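Local coordinates for protein ribonuclease mar1, putative (Trypanosoma cruzi, PDB 1YZV) that is of unknown function but belongs to the isochorismatase superfamily and may act as a hydrolase on a substrate not yet established, at residues 63-68 with 84-89; 22-27 with 95-100; 26-31 with 114-119; 41-46 with 75-80. One frame throughout, in Å; residues are numbered along the deposited sequence.

Contact 1 (63-68 with 84-89); sequences YIVTEQ and PDAHVF
Three rings border the pairing of strands 61-68 and 87-91. The Phe89 ring offers its edge to Ile64, whose CG2 lies near the ring plane, 4.3 Å from CE2. The imidazole of His87 likewise has Tyr63 O at its edge, whereas Ala86 CB approaches the Tyr63 ring obliquely. These residues sit where strand 87-91, outermost within the chain, joins the parallel sheet of the α/β fold, following helix 70-73 in a β-α-β unit. The two strands run 17° apart, with Ile64 opposite His87, Val65 opposite Val88 and Thr66 opposite Phe89.

Four backbone hydrogen bonds fasten the edge: His87 N and Phe89 N donate to Tyr63 O and Val65 O, and the return bonds run from Val65 N to His87 O (2.7 Å, practically straight at 179°) and from Glu67 N to Phe89 O (2.8 Å). Ile64, His87 and Phe89 share one face of the sheet, where Leu104 of helix 102-105 packs on all three. On the other face Val65 and Val88 run abreast, Val65 CB meeting Val88 CG2 at 3.9 Å. Placed beside the backbone N (chi1 -60°) and then extended, the Glu67 chain brings OE2 to 3.9 Å from Val88 CG1, although the polar partner of OE2 is Thr76. At the start of the pairing, where the chain of 84-89 is still a loop, a water takes the N-H of Tyr63 and donates to Asp85 O, each oxygen-to-partner distance being 2.9 Å.

Contact 2 (22-27 with 95-100); sequences AFFCCD and AMLVPQ
A bend at the thioether (chi3 64°), after a chain extended at chi2, folds the end of Met96 against Phe24 and brings CE within 3.7 Å of Phe24 CB. The Phe24 ring is swung beside its own backbone N (chi1 -83°), and the Met96 and Phe24 side chains overlap antiparallel to one another. Met96 SD lies obliquely to the ring, 4.8 Å from the centroid and 58° off the normal. On its other flank the same sulfur meets Cys26, with Met96 SD 3.7 Å from Cys26 SG.

Leu97, the centre of an inverse gamma turn, adds a smaller touch: its CD2 comes to the edge of the Phe24 ring, near the ring plane and 4.0 Å from CE2, with the two side chains crossing at about a right angle. No hydrogen bond links the segments, and the contact rests mainly on sulfur and hydrocarbon packing. The loop is tied down otherwise, through a hydrogen bond between Met96 N and Thr127 OG1 of helix 120-133. That helix also touches Cys26 and Leu97, and every residue that touches here is buried. The arrangement is a Met-aromatic contact in the hydrophobic core between a central strand of an α/β sheet and the loop and helix packed on one face.

Contact 3 (26-31 with 114-119); sequences CDIQEK and VLWGFE
Two backbone hydrogen bonds join Cys26 to strand 110-118. Cys26 N donates to Trp116 O over 2.9 Å at 164°, and Cys26 O receives the N-H of Phe118 at the same length. Gly117 lies between these bonds as the parallel bridge partner of Cys26; its CA also sends a C-H toward Cys26 O at 3.4 Å.

Past Cys26 the chain leaves the sheet. Ile28 is the centre of an inverse gamma turn, closed by a weak bond from Gln29 N to Asp27 O, and the turn lays this corner against two aromatic residues. Asp27 O comes 3.3 Å from Phe118 CD2, oblique to the ring. Ile28 CG2 touches the same ring at CE2 (3.8 Å), crossing at about a right angle, while Ile28 CD1 ends 3.6 Å from Trp116 NE1, oblique to the indole. The indole is put there by chi1 of 75°, which sets CG between the backbone N and the carbonyl carbon. Its NE1 is buried and has no polar partner in the model.

The rings of Phe32 and Phe49 meet those of Phe118 and Trp116, respectively. Asp27 forms a salt bridge with Lys91, is hydrogen-bonded to Thr66 and packs on Cys123. This corner lies at the C-terminal ends of the adjacent parallel strands 20-26 and 110-118, where α/β folds usually place their active sites, and the grouping of Asp27, Lys91 and Cys123 is consistent with the Asp-Lys-Cys triad of isochorismatase-like hydrolases.

Contact 4 (41-46 with 75-80); sequences NCVFVA and ATSADI
Val43 and Ala46, one turn apart on helix 39-56, pack on Ile80 at the end of a type I turn running from Ser77 to Ile80. In this α/β fold the loop between helix 70-73 and strand 87-91 thus lies against the helix, and it also forms an ST turn at Ser77. The more extensive part is buried and centred on Ile80. Its CD1 closes on Ala46 CB at 3.6 Å, and its CG1 lies 3.9 Å from Val43 CG1, the two branched side chains meeting at a slant. With CG1 beside the backbone N (chi1 -63°) and the chain then extended, Ile80 extends toward the helix, across its axis, to Ala46, itself flanked by Trp116 of strand 110-118. Ser77, also buried, adds a light touch, OG to Val43 CG2 at 3.9 Å.

Asp79 forms the solvent side: its CB comes just as close, 3.6 Å from Val43 CG1, but the residue is exposed and less of it is engaged. No hydrogen bond spans the two segments, although Asp79 O is bonded to Asn47, just beyond 41-46 on the same helix. The loop is instead braced by its own bonds and by segment 26-31: Ser77 pairs through its backbone with Ile28, and Ile80 N donates to Ser77 O. The ST turn itself is closed by Asp79 N, which donates to Ser77 OG over 3.0 Å.

Contacts 2 and 3 are wholly buried and share Cys26 and Asp27 at the end of strand 20-26; contact 1 is partly buried at the sheet edge, and contact 4 is buried apart from exposed Asp79. Backbone hydrogen bonding dominates contact 1 and starts contact 3, whereas contacts 2 and 4 are apolar, without a bond across. Strand 61-68 is the sheet neighbour of 20-26, so contacts 1 and 2 abut, with Ile64 packed on Phe24. Contact 4 covers the same neighbourhood from the helix 39-56 side: Ala46 O is hydrogen-bonded to Tyr63 OH of contact 1, and Cys42 packs on Phe118 of contact 3.

Contact 1 (63-68 with 84-89)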
loop_
_atom_site.group_PDB
_atom_site.type_symbol
_atom_site.label_atom_id
_atom_site.label_comp_id
_atom_site.label_asym_id
_atom_site.label_seq_id
_atom_site.Cartn_x
_atom_site.Cartn_y
_atom_site.Cartn_z
ATOM N N TYR A 63 21.075 -8.561 21.783
ATOM C CA TYR A 63 21.582 -8.009 20.511
ATOM C C TYR A 63 22.313 -9.127 19.762
ATOM O O TYR A 63 23.393 -9.580 20.194
ATOM C CB TYR A 63 22.526 -6.826 20.817
ATOM C CG TYR A 63 22.771 -5.850 19.694
ATOM C CD1 TYR A 63 23.666 -6.152 18.652
ATOM C CD2 TYR A 63 22.102 -4.633 19.644
ATOM C CE1 TYR A 63 23.867 -5.287 17.599
ATOM C CE2 TYR A 63 22.334 -3.737 18.585
ATOM C CZ TYR A 63 23.248 -4.070 17.587
ATOM O OH TYR A 63 23.482 -3.196 16.549
ATOM N N ILE A 64 21.734 -9.508 18.624
ATOM C CA ILE A 64 22.159 -10.610 17.794
ATOM C C ILE A 64 22.623 -10.129 16.431
ATOM O O ILE A 64 21.913 -9.383 15.736
ATOM C CB ILE A 64 20.984 -11.638 17.627
ATOM C CG1 ILE A 64 20.516 -12.013 19.027
ATOM C CG2 ILE A 64 21.404 -12.805 16.724
ATOM C CD1 ILE A 64 19.641 -13.138 19.113
ATOM N N VAL A 65 23.865 -10.480 16.102
ATOM C CA VAL A 65 24.502 -10.110 14.842
ATOM C C VAL A 65 24.810 -11.381 14.047
ATOM O O VAL A 65 25.345 -12.376 14.589
ATOM C CB VAL A 65 25.819 -9.356 15.088
ATOM C CG1 VAL A 65 26.389 -8.843 13.789
ATOM C CG2 VAL A 65 25.603 -8.209 16.106
ATOM N N THR A 66 24.464 -11.364 12.765
ATOM C CA THR A 66 24.938 -12.407 11.863
ATOM C C THR A 66 25.859 -11.817 10.801
ATOM O O THR A 66 25.846 -10.617 10.521
ATOM C CB THR A 66 23.789 -13.152 11.178
ATOM O OG1 THR A 66 22.945 -12.211 10.477
ATOM C CG2 THR A 66 23.009 -13.935 12.210
ATOM N N GLU A 67 26.743 -12.668 10.307
ATOM C CA GLU A 67 27.608 -12.339 9.201
ATOM C C GLU A 67 27.480 -13.444 8.200
ATOM O O GLU A 67 27.686 -14.629 8.530
ATOM C CB GLU A 67 29.031 -12.195 9.705
ATOM C CG GLU A 67 29.186 -11.085 10.758
ATOM C CD GLU A 67 30.587 -10.944 11.357
ATOM O OE1 GLU A 67 31.341 -11.926 11.335
ATOM O OE2 GLU A 67 30.883 -9.865 11.968
ATOM N N GLN A 68 27.124 -13.071 6.986
ATOM C CA GLN A 68 27.024 -14.010 5.869
ATOM C C GLN A 68 28.413 -14.286 5.313
ATOM O O GLN A 68 29.152 -13.354 5.000
ATOM C CB GLN A 68 26.165 -13.444 4.753
ATOM C CG GLN A 68 26.014 -14.329 3.545
ATOM C CD GLN A 68 25.046 -15.481 3.755
ATOM O OE1 GLN A 68 24.292 -15.504 4.740
ATOM N NE2 GLN A 68 24.995 -16.398 2.779
ATOM N N PRO A 84 29.132 -4.904 24.200
ATOM C CA PRO A 84 30.103 -5.930 24.614
ATOM C C PRO A 84 29.475 -7.312 24.751
ATOM O O PRO A 84 30.146 -8.285 24.534
ATOM C CB PRO A 84 30.642 -5.420 25.953
ATOM C CG PRO A 84 29.777 -4.266 26.354
ATOM C CD PRO A 84 29.043 -3.780 25.164
ATOM N N ASP A 85 28.159 -7.370 24.955
ATOM C CA ASP A 85 27.443 -8.629 25.037
ATOM C C ASP A 85 26.676 -9.034 23.764
ATOM O O ASP A 85 25.804 -9.890 23.804
ATOM C CB ASP A 85 26.520 -8.627 26.277
ATOM C CG ASP A 85 25.429 -7.546 26.222
ATOM O OD1 ASP A 85 25.386 -6.727 25.279
ATOM O OD2 ASP A 85 24.610 -7.498 27.159
ATOM N N ALA A 86 27.012 -8.433 22.626
ATOM C CA ALA A 86 26.451 -8.851 21.344
ATOM C C ALA A 86 26.777 -10.313 21.093
ATOM O O ALA A 86 27.846 -10.769 21.463
ATOM C CB ALA A 86 27.037 -8.012 20.202
ATOM N N HIS A 87 25.818 -11.069 20.564
ATOM C CA HIS A 87 26.061 -12.455 20.125
ATOM C C HIS A 87 26.234 -12.442 18.593
ATOM O O HIS A 87 25.320 -11.991 17.866
ATOM C CB HIS A 87 24.860 -13.308 20.502
ATOM C CG HIS A 87 24.526 -13.288 21.962
ATOM N ND1 HIS A 87 24.947 -14.281 22.829
ATOM C CD2 HIS A 87 23.695 -12.488 22.685
ATOM C CE1 HIS A 87 24.424 -14.071 24.026
ATOM N NE2 HIS A 87 23.678 -12.978 23.974
ATOM N N VAL A 88 27.436 -12.782 18.116
ATOM C CA VAL A 88 27.786 -12.669 16.714
ATOM C C VAL A 88 27.982 -14.067 16.106
ATOM O O VAL A 88 28.665 -14.901 16.687
ATOM C CB VAL A 88 29.044 -11.846 16.528
ATOM C CG1 VAL A 88 29.372 -11.645 15.046
ATOM C CG2 VAL A 88 28.921 -10.498 17.234
ATOM N N PHE A 89 27.318 -14.350 14.992
ATOM C CA PHE A 89 27.384 -15.682 14.396
ATOM C C PHE A 89 27.613 -15.596 12.898
ATOM O O PHE A 89 27.124 -14.699 12.207
ATOM C CB PHE A 89 26.093 -16.454 14.622
ATOM C CG PHE A 89 25.658 -16.529 16.062
ATOM C CD1 PHE A 89 26.155 -17.502 16.895
ATOM C CD2 PHE A 89 24.743 -15.632 16.575
ATOM C CE1 PHE A 89 25.764 -17.544 18.236
ATOM C CE2 PHE A 89 24.310 -15.715 17.878
ATOM C CZ PHE A 89 24.840 -16.654 18.716
HETATM O O HOH W 1 22.977 -9.377 23.841
#

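Contact 2 (22-27 with 95-100)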
loop_
_atom_site.group_PDB
_atom_site.type_symbol
_atom_site.label_atom_id
_atom_site.label_comp_id
_atom_site.label_asym_id
_atom_site.label_seq_id
_atom_site.Cartn_x
_atom_site.Cartn_y
_atom_site.Cartn_z
ATOM N N ALA A 22 14.550 -8.712 20.997
ATOM C CA ALA A 22 15.836 -9.049 20.334
ATOM C C ALA A 22 16.055 -8.063 19.206
ATOM O O ALA A 22 15.144 -7.758 18.431
ATOM C CB ALA A 22 15.820 -10.472 19.778
ATOM N N PHE A 23 17.263 -7.531 19.155
ATOM C CA PHE A 23 17.692 -6.685 18.084
ATOM C C PHE A 23 18.509 -7.561 17.129
ATOM O O PHE A 23 19.593 -8.049 17.472
ATOM C CB PHE A 23 18.498 -5.502 18.642
ATOM C CG PHE A 23 17.664 -4.522 19.413
ATOM C CD1 PHE A 23 17.009 -3.475 18.764
ATOM C CD2 PHE A 23 17.531 -4.641 20.781
ATOM C CE1 PHE A 23 16.181 -2.642 19.459
ATOM C CE2 PHE A 23 16.608 -3.861 21.463
ATOM C CZ PHE A 23 15.982 -2.832 20.824
ATOM N N PHE A 24 17.953 -7.775 15.942
ATOM C CA PHE A 24 18.597 -8.570 14.884
ATOM C C PHE A 24 19.258 -7.680 13.841
ATOM O O PHE A 24 18.586 -7.098 12.991
ATOM C CB PHE A 24 17.594 -9.449 14.174
ATOM C CG PHE A 24 17.288 -10.762 14.869
ATOM C CD1 PHE A 24 17.415 -10.915 16.233
ATOM C CD2 PHE A 24 16.872 -11.859 14.125
ATOM C CE1 PHE A 24 17.199 -12.144 16.827
ATOM C CE2 PHE A 24 16.629 -13.079 14.710
ATOM C CZ PHE A 24 16.767 -13.219 16.075
ATOM N N CYS A 25 20.586 -7.657 13.902
ATOM C CA CYS A 25 21.455 -6.901 13.014
ATOM C C CYS A 25 21.975 -7.839 11.899
ATOM O O CYS A 25 22.860 -8.657 12.103
ATOM C CB CYS A 25 22.614 -6.356 13.838
ATOM S SG CYS A 25 23.831 -5.376 12.943
ATOM N N CYS A 26 21.338 -7.750 10.757
ATOM C CA CYS A 26 21.526 -8.672 9.642
ATOM C C CYS A 26 22.656 -8.242 8.715
ATOM O O CYS A 26 22.481 -7.333 7.911
ATOM C CB CYS A 26 20.235 -8.737 8.833
ATOM S SG CYS A 26 19.990 -10.173 7.909
ATOM N N ASP A 27 23.814 -8.875 8.856
ATOM C CA ASP A 27 24.839 -8.892 7.784
ATOM C C ASP A 27 25.287 -7.494 7.268
ATOM O O ASP A 27 25.469 -7.282 6.062
ATOM C CB ASP A 27 24.308 -9.727 6.601
ATOM C CG ASP A 27 23.984 -11.176 6.967
ATOM O OD1 ASP A 27 24.146 -11.601 8.152
ATOM O OD2 ASP A 27 23.335 -11.835 6.095
ATOM N N ALA A 95 18.159 -16.486 5.910
ATOM C CA ALA A 95 17.512 -16.174 7.224
ATOM C C ALA A 95 18.480 -16.316 8.416
ATOM O O ALA A 95 19.321 -17.217 8.456
ATOM C CB ALA A 95 16.289 -17.017 7.426
ATOM N N MET A 96 18.302 -15.458 9.432
ATOM C CA MET A 96 19.204 -15.390 10.567
ATOM C C MET A 96 18.940 -16.500 11.582
ATOM O O MET A 96 19.771 -16.689 12.475
ATOM C CB MET A 96 19.102 -14.040 11.281
ATOM C CG MET A 96 19.551 -12.866 10.446
ATOM S SD MET A 96 19.263 -11.321 11.337
ATOM C CE MET A 96 20.339 -11.486 12.751
ATOM N N LEU A 97 17.917 -17.331 11.361
ATOM C CA LEU A 97 17.428 -18.237 12.413
ATOM C C LEU A 97 18.130 -19.570 12.382
ATOM O O LEU A 97 17.510 -20.645 12.266
ATOM C CB LEU A 97 15.899 -18.404 12.347
ATOM C CG LEU A 97 15.131 -17.166 12.794
ATOM C CD1 LEU A 97 13.664 -17.461 12.595
ATOM C CD2 LEU A 97 15.389 -16.882 14.267
ATOM N N VAL A 98 19.443 -19.481 12.436
ATOM C CA VAL A 98 20.291 -20.646 12.375
ATOM C C VAL A 98 20.330 -21.288 13.765
ATOM O O VAL A 98 19.962 -20.652 14.756
ATOM C CB VAL A 98 21.683 -20.273 11.835
ATOM C CG1 VAL A 98 21.562 -19.768 10.375
ATOM C CG2 VAL A 98 22.353 -19.196 12.680
ATOM N N PRO A 99 20.717 -22.567 13.836
ATOM C CA PRO A 99 20.684 -23.282 15.136
ATOM C C PRO A 99 21.364 -22.580 16.327
ATOM O O PRO A 99 20.860 -22.658 17.419
ATOM C CB PRO A 99 21.359 -24.620 14.821
ATOM C CG PRO A 99 21.148 -24.835 13.336
ATOM C CD PRO A 99 21.101 -23.456 12.708
ATOM N N GLN A 100 22.428 -21.830 16.115
ATOM C CA GLN A 100 23.052 -21.080 17.211
ATOM C C GLN A 100 22.248 -19.864 17.721
ATOM O O GLN A 100 22.510 -19.326 18.822
ATOM C CB GLN A 100 24.425 -20.588 16.775
ATOM C CG GLN A 100 25.537 -21.640 16.891
ATOM C CD GLN A 100 26.918 -21.036 16.649
ATOM O OE1 GLN A 100 27.242 -20.613 15.523
ATOM N NE2 GLN A 100 27.708 -20.912 17.724
#

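Contact 3 (26-31 with 114-119)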
loop_
_atom_site.group_PDB
_atom_site.type_symbol
_atom_site.label_atom_id
_atom_site.label_comp_id
_atom_site.label_asym_id
_atom_site.label_seq_id
_atom_site.Cartn_x
_atom_site.Cartn_y
_atom_site.Cartn_z
ATOM N N CYS A 26 21.338 -7.750 10.757
ATOM C CA CYS A 26 21.526 -8.672 9.642
ATOM C C CYS A 26 22.656 -8.242 8.715
ATOM O O CYS A 26 22.481 -7.333 7.911
ATOM C CB CYS A 26 20.235 -8.737 8.833
ATOM S SG CYS A 26 19.990 -10.173 7.909
ATOM N N ASP A 27 23.814 -8.875 8.856
ATOM C CA ASP A 27 24.839 -8.892 7.784
ATOM C C ASP A 27 25.287 -7.494 7.268
ATOM O O ASP A 27 25.469 -7.282 6.062
ATOM C CB ASP A 27 24.308 -9.727 6.601
ATOM C CG ASP A 27 23.984 -11.176 6.967
ATOM O OD1 ASP A 27 24.146 -11.601 8.152
ATOM O OD2 ASP A 27 23.335 -11.835 6.095
ATOM N N ILE A 28 25.546 -6.565 8.188
ATOM C CA ILE A 28 26.020 -5.241 7.811
ATOM C C ILE A 28 27.539 -5.304 7.765
ATOM O O ILE A 28 28.217 -4.875 8.696
ATOM C CB ILE A 28 25.534 -4.142 8.768
ATOM C CG1 ILE A 28 23.984 -4.171 8.811
ATOM C CG2 ILE A 28 26.030 -2.765 8.302
ATOM C CD1 ILE A 28 23.359 -3.114 9.671
ATOM N N GLN A 29 28.032 -5.879 6.678
ATOM C CA GLN A 29 29.434 -6.269 6.553
ATOM C C GLN A 29 30.204 -5.417 5.550
ATOM O O GLN A 29 29.618 -4.791 4.654
ATOM C CB GLN A 29 29.516 -7.753 6.137
ATOM C CG GLN A 29 28.944 -8.688 7.176
ATOM C CD GLN A 29 28.573 -10.045 6.573
ATOM O OE1 GLN A 29 27.392 -10.401 6.507
ATOM N NE2 GLN A 29 29.587 -10.818 6.163
ATOM N N GLU A 30 31.534 -5.474 5.669
ATOM C CA GLU A 30 32.436 -4.609 4.923
ATOM C C GLU A 30 32.198 -4.641 3.426
ATOM O O GLU A 30 32.140 -3.593 2.799
ATOM C CB GLU A 30 33.936 -4.900 5.259
ATOM C CG GLU A 30 34.380 -4.527 6.717
ATOM C CD GLU A 30 34.376 -3.000 7.060
ATOM O OE1 GLU A 30 33.975 -2.161 6.217
ATOM O OE2 GLU A 30 34.710 -2.635 8.217
ATOM N N LYS A 31 31.991 -5.806 2.831
ATOM C CA LYS A 31 31.925 -5.823 1.364
ATOM C C LYS A 31 30.628 -5.246 0.781
ATOM O O LYS A 31 30.600 -4.840 -0.367
ATOM C CB LYS A 31 32.221 -7.211 0.791
ATOM C CG LYS A 31 33.738 -7.598 0.912
ATOM C CD LYS A 31 34.687 -6.464 0.434
ATOM C CE LYS A 31 36.069 -6.975 0.004
ATOM N NZ LYS A 31 36.519 -6.339 -1.307
ATOM N N VAL A 114 13.271 -6.598 16.640
ATOM C CA VAL A 114 13.530 -5.444 15.822
ATOM C C VAL A 114 14.618 -5.858 14.838
ATOM O O VAL A 114 15.740 -6.221 15.236
ATOM C CB VAL A 114 13.985 -4.249 16.680
ATOM C CG1 VAL A 114 14.468 -3.095 15.820
ATOM C CG2 VAL A 114 12.843 -3.811 17.599
ATOM N N LEU A 115 14.297 -5.771 13.550
ATOM C CA LEU A 115 15.124 -6.354 12.474
ATOM C C LEU A 115 15.543 -5.296 11.455
ATOM O O LEU A 115 14.711 -4.521 10.965
ATOM C CB LEU A 115 14.351 -7.464 11.765
ATOM C CG LEU A 115 14.897 -8.133 10.474
ATOM C CD1 LEU A 115 16.265 -8.830 10.740
ATOM C CD2 LEU A 115 13.848 -9.165 9.944
ATOM N N TRP A 116 16.822 -5.304 11.097
ATOM C CA TRP A 116 17.335 -4.400 10.058
ATOM C C TRP A 116 18.653 -4.922 9.482
ATOM O O TRP A 116 19.216 -5.864 10.007
ATOM C CB TRP A 116 17.520 -2.959 10.610
ATOM C CG TRP A 116 18.682 -2.785 11.490
ATOM C CD1 TRP A 116 19.910 -2.295 11.102
ATOM C CD2 TRP A 116 18.893 -3.372 12.793
ATOM N NE1 TRP A 116 20.832 -2.465 12.098
ATOM C CE2 TRP A 116 20.233 -3.058 13.173
ATOM C CE3 TRP A 116 18.046 -3.946 13.753
ATOM C CZ2 TRP A 116 20.784 -3.450 14.416
ATOM C CZ3 TRP A 116 18.596 -4.319 14.990
ATOM C CH2 TRP A 116 19.956 -4.066 15.306
ATOM N N GLY A 117 19.045 -4.385 8.335
ATOM C CA GLY A 117 20.347 -4.674 7.755
ATOM C C GLY A 117 20.295 -4.966 6.272
ATOM O O GLY A 117 19.520 -4.310 5.516
ATOM N N PHE A 118 21.234 -5.808 5.843
ATOM C CA PHE A 118 21.419 -6.141 4.440
ATOM C C PHE A 118 21.106 -7.633 4.184
ATOM O O PHE A 118 21.340 -8.471 5.041
ATOM C CB PHE A 118 22.847 -5.949 3.992
ATOM C CG PHE A 118 23.455 -4.583 4.286
ATOM C CD1 PHE A 118 22.722 -3.434 4.229
ATOM C CD2 PHE A 118 24.852 -4.486 4.337
ATOM C CE1 PHE A 118 23.355 -2.194 4.428
ATOM C CE2 PHE A 118 25.483 -3.262 4.543
ATOM C CZ PHE A 118 24.725 -2.127 4.634
ATOM N N GLU A 119 20.589 -7.973 3.003
ATOM C CA GLU A 119 19.960 -7.063 2.067
ATOM C C GLU A 119 18.453 -7.211 2.317
ATOM O O GLU A 119 17.991 -8.291 2.708
ATOM C CB GLU A 119 20.288 -7.444 0.612
ATOM C CG GLU A 119 21.718 -7.151 0.216
ATOM C CD GLU A 119 21.968 -7.229 -1.298
ATOM O OE1 GLU A 119 21.395 -6.456 -2.089
ATOM O OE2 GLU A 119 22.784 -8.056 -1.686
#

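Contact 4 (41-46 with 75-80)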
loop_
_atom_site.group_PDB
_atom_site.type_symbol
_atom_site.label_atom_id
_atom_site.label_comp_id
_atom_site.label_asym_id
_atom_site.label_seq_id
_atom_site.Cartn_x
_atom_site.Cartn_y
_atom_site.Cartn_z
ATOM N N ASN A 41 23.421 4.821 6.740
ATOM C CA ASN A 41 22.264 4.835 7.631
ATOM C C ASN A 41 22.057 3.511 8.359
ATOM O O ASN A 41 21.570 3.494 9.470
ATOM C CB ASN A 41 20.975 5.206 6.858
ATOM C CG ASN A 41 20.822 6.705 6.649
ATOM O OD1 ASN A 41 21.645 7.503 7.133
ATOM N ND2 ASN A 41 19.720 7.112 5.962
ATOM N N CYS A 42 22.436 2.401 7.724
ATOM C CA CYS A 42 22.244 1.085 8.286
ATOM C C CYS A 42 23.228 0.878 9.446
ATOM O O CYS A 42 22.843 0.411 10.514
ATOM C CB CYS A 42 22.401 0.015 7.184
ATOM S SG CYS A 42 21.163 0.194 5.895
ATOM N N VAL A 43 24.439 1.404 9.280
ATOM C CA VAL A 43 25.389 1.505 10.372
ATOM C C VAL A 43 24.869 2.400 11.508
ATOM O O VAL A 43 24.952 2.000 12.680
ATOM C CB VAL A 43 26.756 1.988 9.866
ATOM C CG1 VAL A 43 27.638 2.456 11.025
ATOM C CG2 VAL A 43 27.407 0.868 9.089
ATOM N N PHE A 44 24.384 3.605 11.163
ATOM C CA PHE A 44 23.772 4.540 12.123
ATOM C C PHE A 44 22.657 3.908 12.959
ATOM O O PHE A 44 22.624 4.099 14.196
ATOM C CB PHE A 44 23.260 5.825 11.391
ATOM C CG PHE A 44 22.486 6.792 12.272
ATOM C CD1 PHE A 44 23.115 7.784 12.980
ATOM C CD2 PHE A 44 21.111 6.734 12.342
ATOM C CE1 PHE A 44 22.371 8.679 13.734
ATOM C CE2 PHE A 44 20.383 7.644 13.044
ATOM C CZ PHE A 44 20.983 8.582 13.765
ATOM N N VAL A 45 21.772 3.150 12.289
ATOM C CA VAL A 45 20.681 2.456 12.948
ATOM C C VAL A 45 21.219 1.328 13.858
ATOM O O VAL A 45 20.722 1.127 14.982
ATOM C CB VAL A 45 19.602 1.927 11.947
ATOM C CG1 VAL A 45 18.643 0.975 12.607
ATOM C CG2 VAL A 45 18.840 3.071 11.347
ATOM N N ALA A 46 22.251 0.625 13.404
ATOM C CA ALA A 46 22.896 -0.407 14.229
ATOM C C ALA A 46 23.442 0.173 15.552
ATOM O O ALA A 46 23.232 -0.400 16.640
ATOM C CB ALA A 46 23.998 -1.125 13.450
ATOM N N ALA A 75 33.922 -8.903 7.876
ATOM C CA ALA A 75 33.231 -8.812 9.172
ATOM C C ALA A 75 32.164 -7.750 9.115
ATOM O O ALA A 75 32.150 -6.912 8.202
ATOM C CB ALA A 75 34.233 -8.483 10.287
ATOM N N THR A 76 31.372 -7.698 10.172
ATOM C CA THR A 76 30.497 -6.571 10.458
ATOM C C THR A 76 31.312 -5.266 10.385
ATOM O O THR A 76 32.481 -5.219 10.812
ATOM C CB THR A 76 29.827 -6.771 11.848
ATOM O OG1 THR A 76 28.989 -7.935 11.792
ATOM C CG2 THR A 76 28.971 -5.555 12.283
ATOM N N SER A 77 30.720 -4.227 9.798
ATOM C CA SER A 77 31.411 -2.977 9.602
ATOM C C SER A 77 32.053 -2.452 10.868
ATOM O O SER A 77 31.408 -2.369 11.901
ATOM C CB SER A 77 30.466 -1.890 9.017
ATOM O OG SER A 77 30.968 -0.594 9.322
ATOM N N ALA A 78 33.304 -2.011 10.760
ATOM C CA ALA A 78 34.023 -1.436 11.906
ATOM C C ALA A 78 33.427 -0.129 12.402
ATOM O O ALA A 78 33.751 0.304 13.506
ATOM C CB ALA A 78 35.486 -1.214 11.544
ATOM N N ASP A 79 32.548 0.501 11.619
ATOM C CA ASP A 79 31.882 1.720 12.060
ATOM C C ASP A 79 30.759 1.398 13.058
ATOM O O ASP A 79 30.233 2.295 13.678
ATOM C CB ASP A 79 31.272 2.464 10.873
ATOM C CG ASP A 79 32.301 3.022 9.941
ATOM O OD1 ASP A 79 33.416 3.304 10.406
ATOM O OD2 ASP A 79 31.978 3.128 8.735
ATOM N N ILE A 80 30.375 0.134 13.188
ATOM C CA ILE A 80 29.401 -0.254 14.193
ATOM C C ILE A 80 30.114 -0.540 15.499
ATOM O O ILE A 80 31.040 -1.332 15.525
ATOM C CB ILE A 80 28.569 -1.500 13.737
ATOM C CG1 ILE A 80 27.758 -1.148 12.499
ATOM C CG2 ILE A 80 27.646 -1.993 14.868
ATOM C CD1 ILE A 80 26.982 -2.347 11.862
#